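Local structure of flavin-nucleotide-binding protein (Mycobacterium smegmatis, 4YBN) at residues R103-F108 / W161-S166; P33-A38 / V81-L86; D27-I32 / F52-D57. The protein binds FAD and heme in a split beta-barrel dimer and probably serves as an oxidoreductase. All blocks are in the same frame, centred on the assembly; numbering follows the deposited sequence.

Following the chain from the N terminus, helix 22-29 leads through 27-32 directly into strand 34-41. Interaction 3 closes first, when strand 44-55 returns to the helix end at 52-57. By then segment 33-38 has already opened interaction 2, which closes only when strand 78-91 pairs with it at 81-86, so these two contacts cross. Interaction 1 opens later, at 103-108, and closes at 161-166 after an excursion of about fifty residues, nearly half of them helical; it follows the others in series. Backbone bonds between Val81 and Leu107 and between Ala105 and Val83 join interactions 1 and 2 into one antiparallel sheet, while Leu28, within 27-32, packs against interaction 1 and ties the helix to that sheet.

Interaction 1: residues R103-F108 / W161-S166; sequences RSATLF and WSLKLS. With FAD (flavin-adenine dinucleotide), chain K.
A chi1 of 71° sets Ser162 OG between its own backbone N and carbonyl carbon, close over Thr106, while Lys164, with CG anti to the backbone N (chi1 -173°), runs out fully extended. The two segments are adjacent antiparallel strands of the split beta-barrel. Reciprocal backbone bonds join Ser104 with Lys164, and Thr106 with Ser162. On the face of these four residues, the three small hydroxyl side chains let the adenine and ribose of FAD lie close. FAD O2B donates to Ser162 OG at 2.6 Å, and that hydroxyl in turn is directed to N3A, at a separation so short that its exact length is doubtful. Ser104 CB comes within 3.3 Å of FAD N1A, its hydroxyl being bonded to Thr84. The long lysine suits its place by reaching past the adenine: Lys164 NZ donates to FAD O3' at 2.8 Å and also hydrogen-bonds to heme O2A and Arg13 O, bringing both cofactors to one ammonium group. On the other face, Ala105, Leu107, Trp161 and Leu163 supply apolar surface, partly covered by Leu25 and Arg24 of helix 22-29. There Leu107 CG packs 3.9 Å from Trp161 CB. At the end of the cofactor-facing side, the edge of the Phe108 ring meets the ribose, CE2 lying 3.8 Å from FAD O2B.

Interaction 2: residues P33-A38 / V81-L86; sequences PLATVA and VSVTAL
Thr36 and Ser82 form a hydrogen-bonded antiparallel pair, each backbone N donating to the other's carbonyl: Thr36 N reaches Ser82 O at 2.8 Å, and Ser82 N reaches Thr36 O at the same length with a nearly straight N-H...O angle of 175°. Water 2 thickens this link, donating to Ser82 O and lying 2.7 Å from Thr36 OG1, so that the carbonyl of Ser82 is held by a backbone N-H and a water together. Thr36 suits the place because its branched CB favours the extended backbone while its hydroxyl, beside the backbone N (chi1 -63°), reaches the water.

Beyond this pair the strands, whose N-to-C directions make 150° rather than exactly antiparallel, splay apart. Leu34 O and Thr84 N, which would form the next backbone bond, stand 4.9 Å from each other. Water 1 fills the step, donating to Leu34 O at 2.8 Å and accepting from Thr84 N at 2.9 Å.

Packing occupies the other face. The methyl of Ala35 faces the gap between two valines, its CB 3.9 Å from Val81 CG1 and 4.0 Å from Val83 CG2. Next to it, Val37 meets Val81 as a non-hydrogen-bonded pair. A small residue at 35 lets the ring of Phe52, from strand 44-55, lie against both Ala35 and Val83, and Leu29 of helix 22-29 adds to that apolar layer.

At the splayed end Leu34 touches one FAD and Thr84 the other; Leu34 packs on Thr84 of the second subunit, and Thr84 on its Leu34. The chemistry implies a division of labour: direct bonds and branched aliphatic groups fix the sheet at 36-37 and 81-82, whereas ordered water carries its polar pairing across the widening strands toward the end where Leu34 and Thr84 meet FAD and the second subunit.

Interaction 3: residues D27-I32 / F52-D57; sequences DLLDTI and FGRVGD
Asp30 OD1 is gripped from two directions, by Arg54 NE at 3.1 Å and by water 4, which lies 2.6 Å away and also contacts Arg54 O. The other oxygen completes a side-on salt bridge: Arg54 NH2 donates to Asp30 OD2 at 2.8 Å along an almost straight line of 177°, and OD2 accepts through its syn lone pair and lies in the guanidinium plane of Arg54. The NE bond is the more bent of the two, and the carboxylate and guanidinium planes are turned 39° apart. Arginine suits this position because its chain leaves CB extended and then bends at chi3 (57°), turning NE and NH2 toward the aspartate while NH1 bonds to Gly56 O in the following turn. Gly56, at positive phi, helps that turn reverse the chain. The paired charges, helped by water 4 and Gly56 O, probably keep both groups ionised although Asp30 is buried.

A second water bridge lies nearby. Water 3 accepts from Arg54 N at 2.9 Å and contacts Leu29 O, a carbonyl at the helix end that also receives a bond from Asn220.

Beside these polar links Phe52 sets its ring against the C-terminal end of helix 22-29. Its CZ lies 4.0 Å from Leu29 CD2, the two side chains crossing at about a right angle, and the same ring carbon is 3.0 Å from Ile32 O. A flat aromatic group suits the site, filling it with apolar surface while the carbonyl oxygens of Leu29 and Ile32 approach the ring obliquely near CZ.

The contact thus fastens the end of the helix to strand 44-55. Leu59 and Ile61 of strand 58-64 pack on the Phe52 ring, Ile32 rests on Val83 and Ala85 of strand 78-91, and Arg129 of helix 116-130 bonds to Arg54 O.

Interaction 1: residues R103-F108 / W161-S166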
loop_
_atom_site.group_PDB
_atom_site.type_symbol
_atom_site.label_atom_id
_atom_site.label_comp_id
_atom_site.label_asym_id
_atom_site.label_seq_id
_atom_site.Cartn_x
_atom_site.Cartn_y
_atom_site.Cartn_z
ATOM N N ARG A 103 7.940 4.065 4.818
ATOM C CA ARG A 103 8.467 2.985 5.659
ATOM C C ARG A 103 7.924 1.713 5.016
ATOM O O ARG A 103 6.748 1.679 4.654
ATOM C CB ARG A 103 7.899 3.089 7.057
ATOM C CG ARG A 103 8.318 4.240 7.941
ATOM C CD ARG A 103 7.394 4.313 9.132
ATOM N NE ARG A 103 6.205 5.057 8.740
ATOM C CZ ARG A 103 5.066 5.122 9.403
ATOM N NH1 ARG A 103 4.918 4.463 10.560
ATOM N NH2 ARG A 103 4.054 5.854 8.876
ATOM N N SER A 104 8.737 0.699 4.799
ATOM C CA SER A 104 8.268 -0.467 4.135
ATOM C C SER A 104 8.897 -1.715 4.776
ATOM O O SER A 104 10.079 -1.679 5.125
ATOM C CB SER A 104 8.670 -0.453 2.628
ATOM O OG SER A 104 7.991 -1.593 2.037
ATOM N N ALA A 105 8.133 -2.771 4.935
ATOM C CA ALA A 105 8.707 -4.021 5.453
ATOM C C ALA A 105 8.370 -5.090 4.487
ATOM O O ALA A 105 7.295 -5.079 3.873
ATOM C CB ALA A 105 8.136 -4.309 6.819
ATOM N N THR A 106 9.279 -6.044 4.342
ATOM C CA THR A 106 9.050 -7.216 3.538
ATOM C C THR A 106 9.384 -8.456 4.403
ATOM O O THR A 106 10.418 -8.454 5.067
ATOM C CB THR A 106 9.939 -7.249 2.304
ATOM O OG1 THR A 106 9.935 -5.949 1.676
ATOM C CG2 THR A 106 9.330 -8.237 1.346
ATOM N N LEU A 107 8.447 -9.390 4.496
ATOM C CA LEU A 107 8.574 -10.642 5.256
ATOM C C LEU A 107 8.424 -11.898 4.354
ATOM O O LEU A 107 7.615 -11.919 3.448
ATOM C CB LEU A 107 7.509 -10.749 6.326
ATOM C CG LEU A 107 7.581 -9.531 7.266
ATOM C CD1 LEU A 107 6.633 -8.402 6.822
ATOM C CD2 LEU A 107 7.291 -9.958 8.690
ATOM N N PHE A 108 9.133 -12.978 4.659
ATOM C CA PHE A 108 9.161 -14.121 3.731
ATOM C C PHE A 108 8.875 -15.328 4.579
ATOM O O PHE A 108 9.423 -15.404 5.660
ATOM C CB PHE A 108 10.591 -14.255 3.207
ATOM C CG PHE A 108 11.053 -13.082 2.416
ATOM C CD1 PHE A 108 10.685 -12.965 1.072
ATOM C CD2 PHE A 108 11.852 -12.108 2.983
ATOM C CE1 PHE A 108 11.120 -11.888 0.291
ATOM C CE2 PHE A 108 12.302 -11.022 2.223
ATOM C CZ PHE A 108 11.927 -10.929 0.864
ATOM N N TRP A 161 12.926 -11.043 7.552
ATOM C CA TRP A 161 12.286 -9.748 7.294
ATOM C C TRP A 161 13.272 -8.628 7.035
ATOM O O TRP A 161 14.423 -8.660 7.479
ATOM C CB TRP A 161 11.324 -9.389 8.447
ATOM C CG TRP A 161 11.921 -9.250 9.804
ATOM C CD1 TRP A 161 12.006 -10.216 10.768
ATOM C CD2 TRP A 161 12.529 -8.079 10.359
ATOM N NE1 TRP A 161 12.634 -9.712 11.885
ATOM C CE2 TRP A 161 12.935 -8.397 11.675
ATOM C CE3 TRP A 161 12.728 -6.782 9.892
ATOM C CZ2 TRP A 161 13.595 -7.494 12.494
ATOM C CZ3 TRP A 161 13.352 -5.881 10.700
ATOM C CH2 TRP A 161 13.786 -6.247 12.021
ATOM N N SER A 162 12.835 -7.631 6.257
ATOM C CA SER A 162 13.675 -6.485 6.007
ATOM C C SER A 162 12.821 -5.203 6.201
ATOM O O SER A 162 11.609 -5.213 5.938
ATOM C CB SER A 162 14.310 -6.589 4.630
ATOM O OG SER A 162 13.334 -6.384 3.635
ATOM N N LEU A 163 13.423 -4.171 6.733
ATOM C CA LEU A 163 12.738 -2.898 6.942
ATOM C C LEU A 163 13.528 -1.766 6.284
ATOM O O LEU A 163 14.774 -1.564 6.504
ATOM C CB LEU A 163 12.525 -2.651 8.443
ATOM C CG LEU A 163 11.784 -1.368 8.824
ATOM C CD1 LEU A 163 10.332 -1.314 8.441
ATOM C CD2 LEU A 163 11.938 -1.159 10.306
ATOM N N LYS A 164 12.844 -0.992 5.475
ATOM C CA LYS A 164 13.478 0.207 4.849
ATOM C C LYS A 164 12.734 1.488 5.177
ATOM O O LYS A 164 11.497 1.563 5.087
ATOM C CB LYS A 164 13.554 -0.012 3.381
ATOM C CG LYS A 164 14.342 1.096 2.658
ATOM C CD LYS A 164 14.825 0.688 1.265
ATOM C CE LYS A 164 15.797 1.735 0.678
ATOM N NZ LYS A 164 15.989 1.419 -0.771
ATOM N N LEU A 165 13.485 2.474 5.648
ATOM C CA LEU A 165 12.927 3.718 6.182
ATOM C C LEU A 165 13.514 4.913 5.415
ATOM O O LEU A 165 14.730 5.081 5.401
ATOM C CB LEU A 165 13.262 3.888 7.682
ATOM C CG LEU A 165 13.081 2.681 8.635
ATOM C CD1 LEU A 165 13.625 2.967 10.043
ATOM C CD2 LEU A 165 11.593 2.333 8.737
ATOM N N SER A 166 12.665 5.758 4.837
ATOM C CA SER A 166 13.081 7.029 4.225
ATOM C C SER A 166 12.292 8.162 4.804
ATOM O O SER A 166 11.119 8.277 4.530
ATOM C CB SER A 166 12.845 7.001 2.741
ATOM O OG SER A 166 13.672 7.966 2.118
HETATM P PA FAD K . 17.176 -5.749 -4.094
HETATM O O1A FAD K . 18.664 -5.776 -3.890
HETATM O O2A FAD K . 16.668 -6.136 -5.452
HETATM O O5B FAD K . 16.478 -6.600 -2.861
HETATM C C5B FAD K . 17.254 -7.243 -1.826
HETATM C C4B FAD K . 16.491 -7.282 -0.494
HETATM O O4B FAD K . 16.369 -5.948 0.034
HETATM C C3B FAD K . 15.015 -7.697 -0.565
HETATM O O3B FAD K . 14.764 -9.103 -0.749
HETATM C C2B FAD K . 14.405 -7.056 0.694
HETATM O O2B FAD K . 14.505 -7.906 1.829
HETATM C C1B FAD K . 15.267 -5.808 0.931
HETATM N N9A FAD K . 14.481 -4.615 0.598
HETATM C C8A FAD K . 14.687 -3.921 -0.548
HETATM N N7A FAD K . 13.789 -2.896 -0.638
HETATM C C5A FAD K . 13.002 -2.937 0.453
HETATM C C6A FAD K . 11.855 -2.115 0.917
HETATM N N6A FAD K . 11.488 -1.075 0.135
HETATM N N1A FAD K . 11.278 -2.437 2.114
HETATM C C2A FAD K . 11.695 -3.512 2.849
HETATM N N3A FAD K . 12.735 -4.279 2.457
HETATM C C4A FAD K . 13.441 -4.060 1.286
HETATM N N1 FAD K . 12.682 2.465 -5.519
HETATM C C2 FAD K . 12.962 2.933 -6.771
HETATM O O2 FAD K . 13.987 2.415 -7.272
HETATM N N3 FAD K . 12.182 3.863 -7.398
HETATM C C4 FAD K . 11.013 4.340 -6.832
HETATM O O4 FAD K . 10.181 5.154 -7.325
HETATM C C4X FAD K . 10.673 3.897 -5.461
HETATM N N5 FAD K . 9.547 4.321 -4.834
HETATM C C5X FAD K . 9.249 3.834 -3.600
HETATM C C6 FAD K . 8.137 4.270 -2.959
HETATM C C7 FAD K . 7.862 3.805 -1.686
HETATM C C7M FAD K . 6.630 4.257 -0.974
HETATM C C8 FAD K . 8.722 2.815 -1.003
HETATM C C8M FAD K . 8.370 2.272 0.358
HETATM C C9 FAD K . 9.847 2.386 -1.644
HETATM C C9A FAD K . 10.132 2.861 -2.916
HETATM N N10 FAD K . 11.264 2.390 -3.584
HETATM C C10 FAD K . 11.582 2.903 -4.840
HETATM C "C1'" FAD K . 12.195 1.441 -2.921
HETATM C "C2'" FAD K . 12.183 0.041 -3.474
HETATM O "O2'" FAD K . 11.282 -0.736 -2.688
HETATM C "C3'" FAD K . 13.594 -0.522 -3.286
HETATM O "O3'" FAD K . 14.047 -0.258 -1.916
HETATM C "C4'" FAD K . 14.545 0.062 -4.366
HETATM O "O4'" FAD K . 14.062 -0.235 -5.706
HETATM C "C5'" FAD K . 15.944 -0.501 -4.191
HETATM O "O5'" FAD K . 15.832 -1.910 -4.061
HETATM P P FAD K . 17.132 -2.856 -4.059
HETATM O O1P FAD K . 17.968 -2.308 -2.932
HETATM O O2P FAD K . 17.681 -2.945 -5.436
HETATM O O3P FAD K . 16.565 -4.292 -3.667
#

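Interaction 2: residues P33-A38 / V81-L86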
loop_
_atom_site.group_PDB
_atom_site.type_symbol
_atom_site.label_atom_id
_atom_site.label_comp_id
_atom_site.label_asym_id
_atom_site.label_seq_id
_atom_site.Cartn_x
_atom_site.Cartn_y
_atom_site.Cartn_z
ATOM N N PRO A 33 -2.865 -1.471 8.203
ATOM C CA PRO A 33 -3.626 -2.711 8.230
ATOM C C PRO A 33 -3.641 -3.531 6.930
ATOM O O PRO A 33 -4.183 -4.619 6.913
ATOM C CB PRO A 33 -5.023 -2.222 8.539
ATOM C CG PRO A 33 -5.101 -0.951 7.855
ATOM C CD PRO A 33 -3.747 -0.320 7.931
ATOM N N LEU A 34 -3.034 -3.013 5.865
ATOM C CA LEU A 34 -3.036 -3.671 4.574
ATOM C C LEU A 34 -1.676 -4.259 4.301
ATOM O O LEU A 34 -0.640 -3.608 4.499
ATOM C CB LEU A 34 -3.426 -2.672 3.498
ATOM C CG LEU A 34 -3.034 -2.898 2.049
ATOM C CD1 LEU A 34 -3.773 -4.087 1.475
ATOM C CD2 LEU A 34 -3.309 -1.615 1.263
ATOM N N ALA A 35 -1.669 -5.504 3.843
ATOM C CA ALA A 35 -0.455 -6.119 3.350
ATOM C C ALA A 35 -0.683 -6.495 1.871
ATOM O O ALA A 35 -1.828 -6.737 1.438
ATOM C CB ALA A 35 -0.164 -7.390 4.157
ATOM N N THR A 36 0.393 -6.582 1.106
ATOM C CA THR A 36 0.280 -7.125 -0.190
ATOM C C THR A 36 1.060 -8.415 -0.121
ATOM O O THR A 36 2.200 -8.396 0.265
ATOM C CB THR A 36 0.837 -6.176 -1.260
ATOM O OG1 THR A 36 0.049 -4.987 -1.232
ATOM C CG2 THR A 36 0.709 -6.787 -2.565
ATOM N N VAL A 37 0.436 -9.491 -0.548
ATOM C CA VAL A 37 1.021 -10.822 -0.470
ATOM C C VAL A 37 1.327 -11.331 -1.876
ATOM O O VAL A 37 0.529 -11.224 -2.760
ATOM C CB VAL A 37 0.073 -11.795 0.183
ATOM C CG1 VAL A 37 0.613 -13.219 0.100
ATOM C CG2 VAL A 37 -0.196 -11.413 1.614
ATOM N N ALA A 38 2.543 -11.783 -2.058
ATOM C CA ALA A 38 3.028 -12.302 -3.328
ATOM C C ALA A 38 3.345 -13.785 -3.179
ATOM O O ALA A 38 3.928 -14.208 -2.157
ATOM C CB ALA A 38 4.277 -11.561 -3.698
ATOM N N VAL A 81 5.561 -10.942 1.919
ATOM C CA VAL A 81 4.508 -10.080 2.404
ATOM C C VAL A 81 5.060 -8.701 2.457
ATOM O O VAL A 81 6.100 -8.492 3.085
ATOM C CB VAL A 81 4.038 -10.527 3.785
ATOM C CG1 VAL A 81 2.996 -9.581 4.350
ATOM C CG2 VAL A 81 3.421 -11.886 3.697
ATOM N N SER A 82 4.398 -7.744 1.792
ATOM C CA SER A 82 4.873 -6.375 1.803
ATOM C C SER A 82 3.896 -5.437 2.488
ATOM O O SER A 82 2.667 -5.474 2.272
ATOM C CB SER A 82 5.152 -5.937 0.308
ATOM O OG SER A 82 5.470 -4.572 0.245
ATOM N N VAL A 83 4.454 -4.609 3.365
ATOM C CA VAL A 83 3.670 -3.648 4.160
ATOM C C VAL A 83 4.323 -2.294 4.048
ATOM O O VAL A 83 5.491 -2.135 4.401
ATOM C CB VAL A 83 3.529 -4.041 5.666
ATOM C CG1 VAL A 83 2.657 -3.021 6.401
ATOM C CG2 VAL A 83 2.882 -5.430 5.736
ATOM N N THR A 84 3.550 -1.303 3.606
ATOM C CA THR A 84 4.104 0.010 3.236
ATOM C C THR A 84 3.239 1.172 3.748
ATOM O O THR A 84 2.003 1.160 3.662
ATOM C CB THR A 84 4.250 0.060 1.668
ATOM O OG1 THR A 84 5.242 -0.903 1.268
ATOM C CG2 THR A 84 4.730 1.394 1.202
ATOM N N ALA A 85 3.923 2.118 4.347
ATOM C CA ALA A 85 3.384 3.414 4.716
ATOM C C ALA A 85 4.013 4.496 3.900
ATOM O O ALA A 85 5.204 4.680 3.934
ATOM C CB ALA A 85 3.672 3.660 6.163
ATOM N N LEU A 86 3.202 5.207 3.147
ATOM C CA LEU A 86 3.641 6.382 2.354
ATOM C C LEU A 86 3.433 7.615 3.178
ATOM O O LEU A 86 2.292 7.930 3.483
ATOM C CB LEU A 86 2.765 6.481 1.122
ATOM C CG LEU A 86 2.985 7.619 0.094
ATOM C CD1 LEU A 86 4.413 7.651 -0.330
ATOM C CD2 LEU A 86 2.099 7.409 -1.114
HETATM O O HOH W 1 0.884 -2.005 2.813
HETATM O O HOH W 2 1.273 -3.193 0.443
#

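Interaction 3: residues D27-I32 / F52-D57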
loop_
_atom_site.group_PDB
_atom_site.type_symbol
_atom_site.label_atom_id
_atom_site.label_comp_id
_atom_site.label_asym_id
_atom_site.label_seq_id
_atom_site.Cartn_x
_atom_site.Cartn_y
_atom_site.Cartn_z
ATOM N N ASP A 27 6.163 -1.275 15.030
ATOM C CA ASP A 27 5.489 -0.028 14.904
ATOM C C ASP A 27 4.841 0.131 13.510
ATOM O O ASP A 27 3.672 0.487 13.391
ATOM C CB ASP A 27 6.456 1.137 15.159
ATOM C CG ASP A 27 5.732 2.461 15.176
ATOM O OD1 ASP A 27 4.927 2.670 16.111
ATOM O OD2 ASP A 27 5.934 3.288 14.242
ATOM N N LEU A 28 5.567 -0.242 12.474
ATOM C CA LEU A 28 4.966 -0.212 11.148
ATOM C C LEU A 28 3.854 -1.173 11.027
ATOM O O LEU A 28 2.749 -0.804 10.623
ATOM C CB LEU A 28 6.009 -0.525 10.109
ATOM C CG LEU A 28 5.505 -0.570 8.663
ATOM C CD1 LEU A 28 4.916 0.740 8.271
ATOM C CD2 LEU A 28 6.604 -0.973 7.750
ATOM N N LEU A 29 4.063 -2.415 11.485
ATOM C CA LEU A 29 3.018 -3.431 11.384
ATOM C C LEU A 29 1.802 -3.145 12.251
ATOM O O LEU A 29 0.687 -3.583 11.986
ATOM C CB LEU A 29 3.593 -4.798 11.748
ATOM C CG LEU A 29 4.703 -5.356 10.886
ATOM C CD1 LEU A 29 5.187 -6.680 11.348
ATOM C CD2 LEU A 29 4.297 -5.418 9.412
ATOM N N ASP A 30 1.984 -2.360 13.306
ATOM C CA ASP A 30 0.883 -1.961 14.100
ATOM C C ASP A 30 0.249 -0.671 13.646
ATOM O O ASP A 30 -0.605 -0.150 14.348
ATOM C CB ASP A 30 1.378 -1.717 15.521
ATOM C CG ASP A 30 1.790 -3.026 16.201
ATOM O OD1 ASP A 30 1.368 -4.098 15.693
ATOM O OD2 ASP A 30 2.536 -2.955 17.199
ATOM N N THR A 31 0.686 -0.123 12.528
ATOM C CA THR A 31 0.136 1.086 11.998
ATOM C C THR A 31 -0.715 0.791 10.754
ATOM O O THR A 31 -1.826 1.274 10.659
ATOM C CB THR A 31 1.276 2.058 11.627
ATOM O OG1 THR A 31 2.039 2.340 12.781
ATOM C CG2 THR A 31 0.704 3.393 11.084
ATOM N N ILE A 32 -0.176 0.057 9.801
ATOM C CA ILE A 32 -0.824 -0.146 8.495
ATOM C C ILE A 32 -1.568 -1.436 8.541
ATOM O O ILE A 32 -0.951 -2.424 8.857
ATOM C CB ILE A 32 0.267 -0.240 7.383
ATOM C CG1 ILE A 32 1.145 1.033 7.389
ATOM C CG2 ILE A 32 -0.362 -0.433 6.005
ATOM C CD1 ILE A 32 0.370 2.281 7.035
ATOM N N PHE A 52 -4.190 -7.488 7.551
ATOM C CA PHE A 52 -3.451 -8.377 8.425
ATOM C C PHE A 52 -3.420 -7.716 9.816
ATOM O O PHE A 52 -3.588 -6.477 9.955
ATOM C CB PHE A 52 -2.049 -8.599 7.921
ATOM C CG PHE A 52 -1.150 -7.466 8.223
ATOM C CD1 PHE A 52 -1.118 -6.322 7.376
ATOM C CD2 PHE A 52 -0.381 -7.442 9.389
ATOM C CE1 PHE A 52 -0.381 -5.194 7.693
ATOM C CE2 PHE A 52 0.359 -6.330 9.703
ATOM C CZ PHE A 52 0.350 -5.176 8.886
ATOM N N GLY A 53 -3.162 -8.502 10.841
ATOM C CA GLY A 53 -2.823 -7.955 12.152
ATOM C C GLY A 53 -1.609 -8.680 12.717
ATOM O O GLY A 53 -1.413 -9.870 12.438
ATOM N N ARG A 54 -0.734 -7.972 13.402
ATOM C CA ARG A 54 0.353 -8.574 14.104
ATOM C C ARG A 54 -0.188 -9.047 15.452
ATOM O O ARG A 54 -0.680 -8.214 16.260
ATOM C CB ARG A 54 1.488 -7.589 14.338
ATOM C CG ARG A 54 2.701 -8.275 14.944
ATOM C CD ARG A 54 3.855 -7.344 15.298
ATOM N NE ARG A 54 3.526 -6.245 16.231
ATOM C CZ ARG A 54 3.596 -6.371 17.562
ATOM N NH1 ARG A 54 4.040 -7.477 18.103
ATOM N NH2 ARG A 54 3.321 -5.361 18.354
ATOM N N VAL A 55 -0.118 -10.351 15.690
ATOM C CA VAL A 55 -0.525 -10.952 16.977
ATOM C C VAL A 55 0.710 -11.493 17.552
ATOM O O VAL A 55 1.112 -12.565 17.232
ATOM C CB VAL A 55 -1.608 -11.977 16.793
ATOM C CG1 VAL A 55 -2.059 -12.626 18.116
ATOM C CG2 VAL A 55 -2.792 -11.297 16.113
ATOM N N GLY A 56 1.345 -10.662 18.343
ATOM C CA GLY A 56 2.648 -10.981 18.888
ATOM C C GLY A 56 3.747 -11.088 17.853
ATOM O O GLY A 56 4.054 -10.099 17.199
ATOM N N ASP A 57 4.258 -12.278 17.652
ATOM C CA ASP A 57 5.289 -12.535 16.696
ATOM C C ASP A 57 4.745 -13.298 15.493
ATOM O O ASP A 57 5.472 -13.971 14.788
ATOM C CB ASP A 57 6.445 -13.290 17.325
ATOM C CG ASP A 57 7.129 -12.496 18.422
ATOM O OD1 ASP A 57 7.370 -11.277 18.296
ATOM O OD2 ASP A 57 7.432 -13.105 19.445
HETATM O O HOH W 3 -1.049 -5.105 13.921
HETATM O O HOH W 4 -0.026 -5.680 17.207
#